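Local coordinates for butyryl-CoA dehydrogenase (Marinomonas mediterranea, PDB 6CXT), which is a flavoprotein of the acyl-CoA dehydrogenase family that binds flavin-adenine dinucleotide, at residues Q9-L23 with T66-C78. Residues are numbered along the deposited sequence; the frame is centred on the assembly and turned at random.
Sequences QAELFEHALRFGKEL and TTIKIIEGLGQSC
Phe13 drops its ring as a knob among Lys69, Glu72, Gly73 and Gln76. Its CG lies anti to the backbone N (chi1 -177°), which swings the ring over to the partner helix. Lys69 lies across one face of the Phe13 ring, with CE 3.6 Å from the centroid. Lys69 NZ is 4.0 Å from the Phe13 centroid, a cation-pi contact, and is also hydrogen-bonded to Tyr300. Leu17 CG covers the opposite face toward the rim. The ring edge meets a carbonyl in plane, Phe13 CD1 lying 3.1 Å from Lys69 O. Segments 9-19 and 66-77 run nearly parallel, at 25°, within the all-helical N-terminal domain of the acyl-CoA dehydrogenase fold. They come close where Ala16 faces Gly73, and Ala16 CB rests 3.5 Å from Ile70 O. On one flank Leu12 CB packs on Ile70 CG1, and Phe19 CD2 touches Leu74 CD2. Leu17 CD2 lies against the Gln76 amide, 3.7 Å from its CD. At the N-terminal end Gln9 NE2 gives a straight bond to Thr66 OG1, which lies nearly in the amide plane (2.9 Å, 171°); Asp63 also bonds that hydroxyl. At the other end Ser77 OG lies 3.0 Å from Ala16 O; Gly73 O competes for its proton.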
loop_
_atom_site.group_PDB
_atom_site.type_symbol
_atom_site.label_atom_id
_atom_site.label_comp_id
_atom_site.label_asym_id
_atom_site.label_seq_id
_atom_site.Cartn_x
_atom_site.Cartn_y
_atom_site.Cartn_z
ATOM N N GLN B 9 -21.337 -21.511 22.963
ATOM C CA GLN B 9 -20.484 -21.174 21.820
ATOM C C GLN B 9 -19.041 -21.074 22.275
ATOM O O GLN B 9 -18.164 -21.622 21.613
ATOM C CB GLN B 9 -20.949 -19.888 21.158
ATOM C CG GLN B 9 -22.195 -20.113 20.325
ATOM C CD GLN B 9 -22.824 -18.826 19.890
ATOM O OE1 GLN B 9 -22.812 -17.838 20.638
ATOM N NE2 GLN B 9 -23.352 -18.801 18.668
ATOM N N ALA B 10 -18.789 -20.404 23.409
ATOM C CA ALA B 10 -17.424 -20.373 24.016
ATOM C C ALA B 10 -16.837 -21.745 24.292
ATOM O O ALA B 10 -15.636 -21.992 24.062
ATOM C CB ALA B 10 -17.396 -19.539 25.279
ATOM N N GLU B 11 -17.679 -22.634 24.823
ATOM C CA GLU B 11 -17.266 -23.987 25.113
ATOM C C GLU B 11 -16.840 -24.748 23.839
ATOM O O GLU B 11 -15.807 -25.443 23.823
ATOM C CB GLU B 11 -18.373 -24.749 25.887
ATOM C CG GLU B 11 -17.878 -26.030 26.538
ATOM C CD GLU B 11 -16.446 -25.898 27.046
ATOM O OE1 GLU B 11 -16.225 -25.046 27.947
ATOM O OE2 GLU B 11 -15.545 -26.613 26.517
ATOM N N LEU B 12 -17.652 -24.623 22.804
ATOM C CA LEU B 12 -17.355 -25.240 21.522
ATOM C C LEU B 12 -16.060 -24.680 20.933
ATOM O O LEU B 12 -15.252 -25.419 20.373
ATOM C CB LEU B 12 -18.522 -25.027 20.567
ATOM C CG LEU B 12 -19.759 -25.880 20.894
ATOM C CD1 LEU B 12 -21.012 -25.217 20.346
ATOM C CD2 LEU B 12 -19.596 -27.301 20.366
ATOM N N PHE B 13 -15.860 -23.367 21.069
ATOM C CA PHE B 13 -14.639 -22.755 20.574
ATOM C C PHE B 13 -13.433 -23.292 21.321
ATOM O O PHE B 13 -12.417 -23.673 20.719
ATOM C CB PHE B 13 -14.738 -21.245 20.713
ATOM C CG PHE B 13 -13.551 -20.501 20.155
ATOM C CD1 PHE B 13 -13.334 -20.415 18.752
ATOM C CD2 PHE B 13 -12.675 -19.830 21.009
ATOM C CE1 PHE B 13 -12.268 -19.674 18.255
ATOM C CE2 PHE B 13 -11.575 -19.084 20.504
ATOM C CZ PHE B 13 -11.372 -19.013 19.138
ATOM N N GLU B 14 -13.532 -23.371 22.641
ATOM C CA GLU B 14 -12.407 -23.919 23.406
ATOM C C GLU B 14 -12.155 -25.371 23.028
ATOM O O GLU B 14 -10.996 -25.801 22.963
ATOM C CB GLU B 14 -12.653 -23.818 24.921
ATOM C CG GLU B 14 -12.544 -22.395 25.484
ATOM C CD GLU B 14 -11.262 -21.661 25.072
ATOM O OE1 GLU B 14 -11.372 -20.485 24.613
ATOM O OE2 GLU B 14 -10.149 -22.254 25.206
ATOM N N HIS B 15 -13.233 -26.105 22.757
ATOM C CA HIS B 15 -13.127 -27.528 22.342
ATOM C C HIS B 15 -12.335 -27.621 21.008
ATOM O O HIS B 15 -11.360 -28.391 20.895
ATOM C CB HIS B 15 -14.546 -28.160 22.302
ATOM C CG HIS B 15 -14.584 -29.619 21.947
ATOM N ND1 HIS B 15 -13.726 -30.558 22.492
ATOM C CD2 HIS B 15 -15.408 -30.308 21.111
ATOM C CE1 HIS B 15 -14.002 -31.752 21.987
ATOM N NE2 HIS B 15 -15.026 -31.631 21.160
ATOM N N ALA B 16 -12.700 -26.766 20.039
ATOM C CA ALA B 16 -11.927 -26.635 18.779
ATOM C C ALA B 16 -10.463 -26.288 18.984
ATOM O O ALA B 16 -9.585 -26.862 18.329
ATOM C CB ALA B 16 -12.583 -25.632 17.848
ATOM N N LEU B 17 -10.183 -25.323 19.865
ATOM C CA LEU B 17 -8.782 -24.983 20.185
ATOM C C LEU B 17 -7.988 -26.129 20.773
ATOM O O LEU B 17 -6.812 -26.336 20.438
ATOM C CB LEU B 17 -8.684 -23.771 21.118
ATOM C CG LEU B 17 -9.068 -22.407 20.537
ATOM C CD1 LEU B 17 -8.989 -21.366 21.652
ATOM C CD2 LEU B 17 -8.219 -22.000 19.343
ATOM N N ARG B 18 -8.614 -26.893 21.663
ATOM C CA ARG B 18 -7.943 -28.058 22.229
ATOM C C ARG B 18 -7.761 -29.188 21.205
ATOM O O ARG B 18 -6.757 -29.880 21.221
ATOM C CB ARG B 18 -8.731 -28.580 23.442
ATOM C CG ARG B 18 -8.763 -27.665 24.672
ATOM C CD ARG B 18 -9.812 -28.127 25.721
ATOM N NE ARG B 18 -10.211 -29.548 25.567
ATOM C CZ ARG B 18 -11.460 -30.012 25.356
ATOM N NH1 ARG B 18 -12.507 -29.181 25.308
ATOM N NH2 ARG B 18 -11.666 -31.329 25.219
ATOM N N PHE B 19 -8.718 -29.366 20.304
ATOM C CA PHE B 19 -8.638 -30.439 19.309
ATOM C C PHE B 19 -7.410 -30.374 18.399
ATOM O O PHE B 19 -6.824 -31.407 18.143
ATOM C CB PHE B 19 -9.923 -30.572 18.513
ATOM C CG PHE B 19 -9.886 -31.660 17.488
ATOM C CD1 PHE B 19 -10.127 -32.998 17.856
ATOM C CD2 PHE B 19 -9.607 -31.360 16.145
ATOM C CE1 PHE B 19 -10.078 -34.009 16.891
ATOM C CE2 PHE B 19 -9.548 -32.374 15.189
ATOM C CZ PHE B 19 -9.799 -33.685 15.562
ATOM N N GLY B 20 -7.001 -29.190 17.913
ATOM C CA GLY B 20 -5.718 -29.028 17.161
ATOM C C GLY B 20 -4.492 -29.875 17.499
ATOM O O GLY B 20 -3.869 -30.445 16.585
ATOM N N LYS B 21 -4.149 -29.988 18.791
ATOM C CA LYS B 21 -3.037 -30.838 19.285
ATOM C C LYS B 21 -3.216 -32.355 19.081
ATOM O O LYS B 21 -2.239 -33.096 18.986
ATOM C CB LYS B 21 -2.762 -30.568 20.777
ATOM C CG LYS B 21 -3.721 -31.285 21.742
ATOM C CD LYS B 21 -3.572 -30.864 23.201
ATOM C CE LYS B 21 -4.408 -29.622 23.513
ATOM N NZ LYS B 21 -4.965 -29.598 24.901
ATOM N N GLU B 22 -4.454 -32.824 19.045
ATOM C CA GLU B 22 -4.720 -34.239 18.821
ATOM C C GLU B 22 -4.346 -34.703 17.412
ATOM O O GLU B 22 -4.309 -35.916 17.150
ATOM C CB GLU B 22 -6.176 -34.573 19.148
ATOM C CG GLU B 22 -6.419 -34.611 20.644
ATOM C CD GLU B 22 -7.882 -34.673 20.991
ATOM O OE1 GLU B 22 -8.622 -35.457 20.355
ATOM O OE2 GLU B 22 -8.293 -33.937 21.910
ATOM N N LEU B 23 -4.066 -33.747 16.519
ATOM C CA LEU B 23 -3.626 -34.084 15.179
ATOM C C LEU B 23 -2.105 -34.190 15.114
ATOM O O LEU B 23 -1.596 -35.158 14.517
ATOM C CB LEU B 23 -4.208 -33.118 14.122
ATOM C CG LEU B 23 -5.747 -33.053 13.917
ATOM C CD1 LEU B 23 -6.082 -32.063 12.814
ATOM C CD2 LEU B 23 -6.439 -34.382 13.653
ATOM N N THR B 66 -22.188 -20.105 15.000
ATOM C CA THR B 66 -21.554 -21.118 15.809
ATOM C C THR B 66 -20.597 -21.947 14.931
ATOM O O THR B 66 -19.501 -22.316 15.375
ATOM C CB THR B 66 -22.591 -22.066 16.461
ATOM O OG1 THR B 66 -23.480 -21.283 17.265
ATOM C CG2 THR B 66 -21.890 -23.043 17.349
ATOM N N THR B 67 -21.058 -22.263 13.725
ATOM C CA THR B 67 -20.279 -23.101 12.819
ATOM C C THR B 67 -18.955 -22.368 12.491
ATOM O O THR B 67 -17.880 -22.964 12.597
ATOM C CB THR B 67 -21.036 -23.338 11.498
ATOM O OG1 THR B 67 -22.171 -24.174 11.721
ATOM C CG2 THR B 67 -20.126 -24.005 10.415
ATOM N N ILE B 68 -19.041 -21.089 12.085
ATOM C CA ILE B 68 -17.796 -20.371 11.707
ATOM C C ILE B 68 -16.847 -20.195 12.910
ATOM O O ILE B 68 -15.619 -20.199 12.759
ATOM C CB ILE B 68 -18.023 -19.056 10.902
ATOM C CG1 ILE B 68 -18.735 -17.980 11.680
ATOM C CG2 ILE B 68 -18.707 -19.344 9.552
ATOM C CD1 ILE B 68 -17.770 -17.038 12.380
ATOM N N LYS B 69 -17.426 -20.035 14.105
ATOM C CA LYS B 69 -16.585 -19.847 15.297
ATOM C C LYS B 69 -15.793 -21.103 15.567
ATOM O O LYS B 69 -14.615 -21.050 15.948
ATOM C CB LYS B 69 -17.441 -19.442 16.522
ATOM C CG LYS B 69 -16.668 -19.106 17.796
ATOM C CD LYS B 69 -15.668 -17.958 17.621
ATOM C CE LYS B 69 -15.182 -17.463 18.983
ATOM N NZ LYS B 69 -14.244 -16.311 18.775
ATOM N N ILE B 70 -16.432 -22.264 15.388
ATOM C CA ILE B 70 -15.700 -23.528 15.622
ATOM C C ILE B 70 -14.610 -23.685 14.542
ATOM O O ILE B 70 -13.477 -24.086 14.819
ATOM C CB ILE B 70 -16.674 -24.725 15.582
ATOM C CG1 ILE B 70 -17.502 -24.741 16.879
ATOM C CG2 ILE B 70 -15.941 -26.067 15.344
ATOM C CD1 ILE B 70 -18.798 -25.556 16.674
ATOM N N ILE B 71 -14.961 -23.347 13.306
ATOM C CA ILE B 71 -13.996 -23.500 12.208
ATOM C C ILE B 71 -12.776 -22.576 12.468
ATOM O O ILE B 71 -11.625 -22.948 12.227
ATOM C CB ILE B 71 -14.669 -23.173 10.843
ATOM C CG1 ILE B 71 -15.716 -24.262 10.511
ATOM C CG2 ILE B 71 -13.619 -23.094 9.724
ATOM C CD1 ILE B 71 -16.545 -23.950 9.270
ATOM N N GLU B 72 -13.066 -21.347 12.916
ATOM C CA GLU B 72 -11.988 -20.405 13.257
ATOM C C GLU B 72 -11.087 -21.019 14.290
ATOM O O GLU B 72 -9.851 -20.945 14.160
ATOM C CB GLU B 72 -12.585 -19.122 13.818
ATOM C CG GLU B 72 -11.531 -18.094 14.212
ATOM C CD GLU B 72 -12.143 -16.897 14.950
ATOM O OE1 GLU B 72 -13.391 -16.740 14.959
ATOM O OE2 GLU B 72 -11.367 -16.121 15.564
ATOM N N GLY B 73 -11.695 -21.614 15.340
ATOM C CA GLY B 73 -10.909 -22.273 16.384
ATOM C C GLY B 73 -10.012 -23.357 15.812
ATOM O O GLY B 73 -8.817 -23.484 16.163
ATOM N N LEU B 74 -10.570 -24.150 14.909
ATOM C CA LEU B 74 -9.745 -25.214 14.274
ATOM C C LEU B 74 -8.630 -24.602 13.424
ATOM O O LEU B 74 -7.525 -25.116 13.429
ATOM C CB LEU B 74 -10.595 -26.156 13.395
ATOM C CG LEU B 74 -11.618 -27.030 14.178
ATOM C CD1 LEU B 74 -12.602 -27.744 13.252
ATOM C CD2 LEU B 74 -10.834 -28.039 15.036
ATOM N N GLY B 75 -8.939 -23.515 12.709
ATOM C CA GLY B 75 -7.922 -22.846 11.847
ATOM C C GLY B 75 -6.798 -22.328 12.717
ATOM O O GLY B 75 -5.647 -22.286 12.262
ATOM N N GLN B 76 -7.133 -21.943 13.961
ATOM C CA GLN B 76 -6.090 -21.484 14.917
ATOM C C GLN B 76 -5.226 -22.638 15.467
ATOM O O GLN B 76 -3.976 -22.530 15.539
ATOM C CB GLN B 76 -6.721 -20.616 16.057
ATOM C CG GLN B 76 -5.672 -19.957 16.940
ATOM C CD GLN B 76 -6.311 -19.100 18.030
ATOM O OE1 GLN B 76 -7.351 -18.508 17.835
ATOM N NE2 GLN B 76 -5.650 -19.010 19.158
ATOM N N SER B 77 -5.845 -23.765 15.798
ATOM C CA SER B 77 -5.081 -24.773 16.533
ATOM C C SER B 77 -4.508 -25.852 15.614
ATOM O O SER B 77 -3.570 -26.510 16.011
ATOM C CB SER B 77 -5.958 -25.403 17.599
ATOM O OG SER B 77 -7.033 -26.069 16.990
ATOM N N CYS B 78 -5.102 -26.071 14.433
ATOM C CA CYS B 78 -4.647 -27.156 13.523
ATOM C C CYS B 78 -3.662 -26.548 12.565
ATOM O O CYS B 78 -4.054 -25.707 11.761
ATOM C CB CYS B 78 -5.785 -27.796 12.693
ATOM S SG CYS B 78 -7.107 -28.547 13.660
#